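Local coordinates for protein octaprenyl-diphosphate synthase (Roseobacter denitrificans, PDB 4JXN) that probably makes all-trans-octaprenyl diphosphate, the side-chain precursor of isoprenoid quinones, by adding five isopentenyl diphosphate units to farnesyl diphosphate with magnesium as cofactor, at residues F241-A253 with W265-L279. Numbering follows the deposited sequence.
Sequences FRERKLTMPLIKA and WVRTIEKGKQEEGDL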
loop_
_atom_site.group_PDB
_atom_site.type_symbol
_atom_site.label_atom_id
_atom_site.label_comp_id
_atom_site.label_asym_id
_atom_site.label_seq_id
_atom_site.Cartn_x
_atom_site.Cartn_y
_atom_site.Cartn_z
ATOM N N PHE A 241 -27.155 -8.653 -1.951
ATOM C CA PHE A 241 -28.083 -8.741 -3.089
ATOM C C PHE A 241 -28.158 -7.431 -3.889
ATOM O O PHE A 241 -27.942 -7.441 -5.104
ATOM C CB PHE A 241 -29.480 -9.169 -2.603
ATOM C CG PHE A 241 -30.531 -9.185 -3.682
ATOM C CD1 PHE A 241 -30.332 -9.899 -4.861
ATOM C CD2 PHE A 241 -31.733 -8.502 -3.512
ATOM C CE1 PHE A 241 -31.301 -9.914 -5.852
ATOM C CE2 PHE A 241 -32.705 -8.514 -4.502
ATOM C CZ PHE A 241 -32.490 -9.225 -5.671
ATOM N N ARG A 242 -28.405 -6.317 -3.215
ATOM C CA ARG A 242 -28.400 -5.028 -3.886
ATOM C C ARG A 242 -27.025 -4.727 -4.466
ATOM O O ARG A 242 -26.925 -4.242 -5.587
ATOM C CB ARG A 242 -28.845 -3.933 -2.929
ATOM C CG ARG A 242 -29.975 -4.396 -2.032
ATOM C CD ARG A 242 -30.264 -3.430 -0.899
ATOM N NE ARG A 242 -31.317 -3.907 -0.005
ATOM C CZ ARG A 242 -31.239 -3.877 1.322
ATOM N NH1 ARG A 242 -30.154 -3.401 1.915
ATOM N NH2 ARG A 242 -32.241 -4.327 2.061
ATOM N N GLU A 243 -25.978 -5.044 -3.704
ATOM C CA GLU A 243 -24.572 -4.884 -4.134
ATOM C C GLU A 243 -24.161 -5.750 -5.324
ATOM O O GLU A 243 -23.103 -5.513 -5.916
ATOM C CB GLU A 243 -23.602 -5.201 -2.984
ATOM C CG GLU A 243 -23.319 -4.059 -2.022
ATOM C CD GLU A 243 -22.176 -4.388 -1.073
ATOM O OE1 GLU A 243 -22.402 -4.412 0.156
ATOM O OE2 GLU A 243 -21.052 -4.643 -1.558
ATOM N N ARG A 244 -24.956 -6.773 -5.647
ATOM C CA ARG A 244 -24.690 -7.640 -6.803
ATOM C C ARG A 244 -23.385 -8.414 -6.569
ATOM O O ARG A 244 -22.656 -8.777 -7.499
ATOM C CB ARG A 244 -24.660 -6.819 -8.105
ATOM C CG ARG A 244 -25.872 -5.899 -8.275
ATOM C CD ARG A 244 -25.617 -4.770 -9.263
ATOM N NE ARG A 244 -25.330 -5.303 -10.591
ATOM C CZ ARG A 244 -24.833 -4.606 -11.609
ATOM N NH1 ARG A 244 -24.602 -5.221 -12.774
ATOM N NH2 ARG A 244 -24.552 -3.315 -11.473
ATOM N N LYS A 245 -23.131 -8.677 -5.291
ATOM C CA LYS A 245 -21.924 -9.333 -4.825
ATOM C C LYS A 245 -22.290 -10.789 -4.581
ATOM O O LYS A 245 -23.252 -11.072 -3.857
ATOM C CB LYS A 245 -21.460 -8.649 -3.537
ATOM C CG LYS A 245 -20.142 -9.142 -2.960
ATOM C CD LYS A 245 -19.462 -8.042 -2.150
ATOM C CE LYS A 245 -18.725 -8.586 -0.936
ATOM N NZ LYS A 245 -19.649 -8.805 0.214
ATOM N N LEU A 246 -21.551 -11.710 -5.201
ATOM C CA LEU A 246 -21.906 -13.133 -5.152
ATOM C C LEU A 246 -21.442 -13.833 -3.870
ATOM O O LEU A 246 -20.358 -14.414 -3.802
ATOM C CB LEU A 246 -21.410 -13.875 -6.398
ATOM C CG LEU A 246 -22.200 -13.591 -7.683
ATOM C CD1 LEU A 246 -21.728 -14.519 -8.792
ATOM C CD2 LEU A 246 -23.706 -13.732 -7.484
ATOM N N THR A 247 -22.301 -13.732 -2.862
ATOM C CA THR A 247 -22.231 -14.471 -1.609
ATOM C C THR A 247 -22.447 -15.976 -1.872
ATOM O O THR A 247 -22.954 -16.367 -2.930
ATOM C CB THR A 247 -23.341 -13.928 -0.682
ATOM O OG1 THR A 247 -23.460 -12.514 -0.864
ATOM C CG2 THR A 247 -23.048 -14.169 0.732
ATOM N N MET A 248 -22.058 -16.826 -0.926
ATOM C CA MET A 248 -22.214 -18.272 -1.111
ATOM C C MET A 248 -23.676 -18.707 -1.266
ATOM O O MET A 248 -23.981 -19.531 -2.129
ATOM C CB MET A 248 -21.570 -19.052 0.036
ATOM C CG MET A 248 -21.609 -20.564 -0.162
ATOM S SD MET A 248 -20.635 -21.490 1.044
ATOM C CE MET A 248 -18.986 -21.293 0.363
ATOM N N PRO A 249 -24.577 -18.197 -0.410
ATOM C CA PRO A 249 -26.003 -18.524 -0.596
ATOM C C PRO A 249 -26.522 -18.228 -2.008
ATOM O O PRO A 249 -27.336 -18.993 -2.549
ATOM C CB PRO A 249 -26.705 -17.610 0.408
ATOM C CG PRO A 249 -25.669 -17.291 1.431
ATOM C CD PRO A 249 -24.398 -17.196 0.651
ATOM N N LEU A 250 -26.031 -17.143 -2.609
ATOM C CA LEU A 250 -26.415 -16.781 -3.978
ATOM C C LEU A 250 -25.819 -17.723 -5.001
ATOM O O LEU A 250 -26.468 -18.073 -5.984
ATOM C CB LEU A 250 -26.036 -15.332 -4.293
ATOM C CG LEU A 250 -26.749 -14.298 -3.412
ATOM C CD1 LEU A 250 -26.085 -12.935 -3.536
ATOM C CD2 LEU A 250 -28.228 -14.204 -3.760
ATOM N N ILE A 251 -24.586 -18.154 -4.764
ATOM C CA ILE A 251 -23.935 -19.076 -5.686
ATOM C C ILE A 251 -24.658 -20.408 -5.721
ATOM O O ILE A 251 -24.855 -21.020 -6.788
ATOM C CB ILE A 251 -22.460 -19.327 -5.282
ATOM C CG1 ILE A 251 -21.628 -18.068 -5.509
ATOM C CG2 ILE A 251 -21.861 -20.482 -6.082
ATOM C CD1 ILE A 251 -20.306 -18.072 -4.777
ATOM N N LYS A 252 -24.993 -20.881 -4.533
ATOM C CA LYS A 252 -25.680 -22.142 -4.394
ATOM C C LYS A 252 -27.100 -22.072 -4.986
ATOM O O LYS A 252 -27.603 -23.071 -5.507
ATOM C CB LYS A 252 -25.730 -22.532 -2.919
ATOM C CG LYS A 252 -24.416 -23.050 -2.359
ATOM C CD LYS A 252 -24.652 -23.768 -1.035
ATOM C CE LYS A 252 -23.361 -24.260 -0.391
ATOM N NZ LYS A 252 -22.876 -25.520 -1.012
ATOM N N ALA A 253 -27.741 -20.902 -4.900
ATOM C CA ALA A 253 -29.069 -20.707 -5.522
ATOM C C ALA A 253 -28.965 -20.691 -7.040
ATOM O O ALA A 253 -29.652 -21.457 -7.734
ATOM C CB ALA A 253 -29.718 -19.429 -5.028
ATOM N N TRP A 265 -31.851 -14.012 -12.075
ATOM C CA TRP A 265 -30.477 -13.781 -11.598
ATOM C C TRP A 265 -29.688 -12.918 -12.573
ATOM O O TRP A 265 -29.033 -11.961 -12.170
ATOM C CB TRP A 265 -29.734 -15.097 -11.352
ATOM C CG TRP A 265 -30.309 -15.887 -10.220
ATOM C CD1 TRP A 265 -30.794 -17.154 -10.273
ATOM C CD2 TRP A 265 -30.483 -15.449 -8.871
ATOM N NE1 TRP A 265 -31.273 -17.533 -9.052
ATOM C CE2 TRP A 265 -31.072 -16.511 -8.164
ATOM C CE3 TRP A 265 -30.208 -14.255 -8.194
ATOM C CZ2 TRP A 265 -31.402 -16.422 -6.807
ATOM C CZ3 TRP A 265 -30.521 -14.170 -6.854
ATOM C CH2 TRP A 265 -31.112 -15.252 -6.171
ATOM N N VAL A 266 -29.771 -13.264 -13.855
ATOM C CA VAL A 266 -29.156 -12.482 -14.941
ATOM C C VAL A 266 -29.520 -10.997 -14.871
ATOM O O VAL A 266 -28.705 -10.131 -15.190
ATOM C CB VAL A 266 -29.596 -13.031 -16.318
ATOM C CG1 VAL A 266 -29.145 -12.110 -17.447
ATOM C CG2 VAL A 266 -29.078 -14.456 -16.532
ATOM N N ARG A 267 -30.742 -10.718 -14.431
ATOM C CA ARG A 267 -31.307 -9.370 -14.436
ATOM C C ARG A 267 -30.927 -8.505 -13.232
ATOM O O ARG A 267 -30.626 -7.319 -13.388
ATOM C CB ARG A 267 -32.841 -9.478 -14.519
ATOM C CG ARG A 267 -33.597 -8.155 -14.432
ATOM C CD ARG A 267 -35.067 -8.307 -14.834
ATOM N NE ARG A 267 -35.871 -9.059 -13.863
ATOM C CZ ARG A 267 -36.267 -8.595 -12.672
ATOM N NH1 ARG A 267 -36.992 -9.370 -11.871
ATOM N NH2 ARG A 267 -35.941 -7.371 -12.260
ATOM N N THR A 268 -30.996 -9.080 -12.035
ATOM C CA THR A 268 -30.822 -8.327 -10.780
ATOM C C THR A 268 -29.358 -8.228 -10.318
ATOM O O THR A 268 -29.041 -7.490 -9.374
ATOM C CB THR A 268 -31.638 -8.977 -9.641
ATOM O OG1 THR A 268 -31.345 -10.380 -9.581
ATOM C CG2 THR A 268 -33.133 -8.797 -9.868
ATOM N N ILE A 269 -28.489 -8.985 -10.987
ATOM C CA ILE A 269 -27.075 -9.093 -10.642
ATOM C C ILE A 269 -26.231 -8.581 -11.812
ATOM O O ILE A 269 -25.505 -7.597 -11.670
ATOM C CB ILE A 269 -26.688 -10.561 -10.316
ATOM C CG1 ILE A 269 -27.573 -11.130 -9.195
ATOM C CG2 ILE A 269 -25.214 -10.671 -9.946
ATOM C CD1 ILE A 269 -27.492 -10.383 -7.878
ATOM N N GLU A 270 -26.337 -9.233 -12.968
ATOM C CA GLU A 270 -25.529 -8.848 -14.127
ATOM C C GLU A 270 -26.031 -7.588 -14.841
ATOM O O GLU A 270 -25.231 -6.846 -15.410
ATOM C CB GLU A 270 -25.399 -10.017 -15.097
ATOM C CG GLU A 270 -24.594 -11.165 -14.516
ATOM C CD GLU A 270 -24.236 -12.212 -15.548
ATOM O OE1 GLU A 270 -24.906 -12.257 -16.604
ATOM O OE2 GLU A 270 -23.290 -12.992 -15.301
ATOM N N LYS A 271 -27.339 -7.340 -14.800
ATOM C CA LYS A 271 -27.907 -6.089 -15.323
ATOM C C LYS A 271 -28.143 -5.041 -14.230
ATOM O O LYS A 271 -28.357 -3.868 -14.526
ATOM C CB LYS A 271 -29.220 -6.365 -16.058
ATOM C CG LYS A 271 -29.044 -6.996 -17.427
ATOM C CD LYS A 271 -28.631 -5.968 -18.468
ATOM C CE LYS A 271 -28.726 -6.539 -19.872
ATOM N NZ LYS A 271 -27.930 -7.789 -20.019
ATOM N N GLY A 272 -28.136 -5.464 -12.970
ATOM C CA GLY A 272 -28.335 -4.548 -11.850
ATOM C C GLY A 272 -29.742 -3.999 -11.675
ATOM O O GLY A 272 -29.996 -3.255 -10.727
ATOM N N LYS A 273 -30.662 -4.368 -12.564
ATOM C CA LYS A 273 -32.029 -3.844 -12.511
ATOM C C LYS A 273 -32.878 -4.561 -11.461
ATOM O O LYS A 273 -33.139 -5.758 -11.581
ATOM C CB LYS A 273 -32.717 -3.942 -13.882
ATOM C CG LYS A 273 -32.767 -2.630 -14.660
ATOM C CD LYS A 273 -34.128 -2.426 -15.319
ATOM C CE LYS A 273 -35.175 -1.935 -14.323
ATOM N NZ LYS A 273 -36.561 -2.363 -14.674
ATOM N N GLN A 274 -33.314 -3.810 -10.448
ATOM C CA GLN A 274 -34.147 -4.330 -9.364
ATOM C C GLN A 274 -35.345 -3.428 -9.085
ATOM O O GLN A 274 -35.292 -2.215 -9.302
ATOM C CB GLN A 274 -33.315 -4.498 -8.093
ATOM C CG GLN A 274 -32.218 -5.537 -8.247
ATOM C CD GLN A 274 -31.366 -5.709 -7.007
ATOM O OE1 GLN A 274 -31.805 -5.460 -5.878
ATOM N NE2 GLN A 274 -30.136 -6.151 -7.212
ATOM N N GLU A 275 -36.423 -4.041 -8.605
ATOM C CA GLU A 275 -37.671 -3.341 -8.331
ATOM C C GLU A 275 -38.198 -3.735 -6.961
ATOM O O GLU A 275 -37.540 -4.455 -6.210
ATOM C CB GLU A 275 -38.712 -3.675 -9.411
ATOM C CG GLU A 275 -38.487 -2.984 -10.750
ATOM C CD GLU A 275 -37.933 -3.912 -11.817
ATOM O OE1 GLU A 275 -38.664 -4.828 -12.256
ATOM O OE2 GLU A 275 -36.773 -3.714 -12.232
ATOM N N GLU A 276 -39.382 -3.232 -6.637
ATOM C CA GLU A 276 -40.133 -3.688 -5.484
ATOM C C GLU A 276 -40.437 -5.173 -5.650
ATOM O O GLU A 276 -40.803 -5.618 -6.742
ATOM C CB GLU A 276 -41.439 -2.885 -5.371
ATOM C CG GLU A 276 -42.389 -3.323 -4.262
ATOM C CD GLU A 276 -41.745 -3.328 -2.887
ATOM O OE1 GLU A 276 -42.197 -4.108 -2.025
ATOM O OE2 GLU A 276 -40.788 -2.557 -2.664
ATOM N N GLY A 277 -40.261 -5.932 -4.569
ATOM C CA GLY A 277 -40.567 -7.366 -4.558
ATOM C C GLY A 277 -39.382 -8.282 -4.825
ATOM O O GLY A 277 -39.449 -9.476 -4.533
ATOM N N ASP A 278 -38.294 -7.726 -5.362
ATOM C CA ASP A 278 -37.144 -8.524 -5.815
ATOM C C ASP A 278 -36.312 -9.173 -4.701
ATOM O O ASP A 278 -35.749 -10.245 -4.903
ATOM C CB ASP A 278 -36.226 -7.697 -6.726
ATOM C CG ASP A 278 -36.771 -7.566 -8.138
ATOM O OD1 ASP A 278 -37.997 -7.699 -8.315
ATOM O OD2 ASP A 278 -35.972 -7.326 -9.073
ATOM N N LEU A 279 -36.224 -8.525 -3.545
ATOM C CA LEU A 279 -35.520 -9.092 -2.391
ATOM C C LEU A 279 -36.281 -10.291 -1.819
ATOM O O LEU A 279 -35.677 -11.288 -1.413
ATOM C CB LEU A 279 -35.331 -8.028 -1.301
ATOM C CG LEU A 279 -34.683 -8.481 0.012
ATOM C CD1 LEU A 279 -33.214 -8.816 -0.205
ATOM C CD2 LEU A 279 -34.849 -7.418 1.087
HETATM O O HOH W 1 -32.170 -19.967 -8.208
#
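In this all-helical trans-prenyl synthase, the knob-into-hole packing of Phe-241 and the grip of Arg-244 join helix 239-242 to the turn linking helices 259-270 and 278-288. With its CG anti to the backbone N (chi1 176°), Phe-241 sends a flat, apolar ring among Thr-268, Ile-269, Asp-278 and Leu-279. CD1 of Leu-279 lies 3.6 Å from Phe-241 CD2, and Thr-268 OG1, hydrogen-bonded to Phe-264 O, sits at the ring edge. The Gln-274 amide stacks on one face, its plane 21° from that of the ring. Gln-274 NE2 gives a 2.8 Å bond to Thr-268 O and a weak one to Phe-241 O, so the amide bridges both backbones. Farther along, Leu-250 CD2 and Ala-253 CB pack obliquely against the Trp-265 indole, whose NE1 donates to a water that bonds weakly to Ala-253 O. Arg-244 has positive phi in a Schellman motif ending its helix; its chain bends at chi3 (62°), bringing the guanidinium side-on to Ile-269 O. Gly-272 CA lies over one guanidinium face, where any CB would strike Arg-244 CZ. Cut back to alanine, Arg-244 would probably leave Ile-269 O without both guanidinium donors. That oxygen lies in the guanidinium plane, 2.8 Å from Arg-244 NH1 and a short 2.5 Å, of doubtful exact length, from Arg-244 NE.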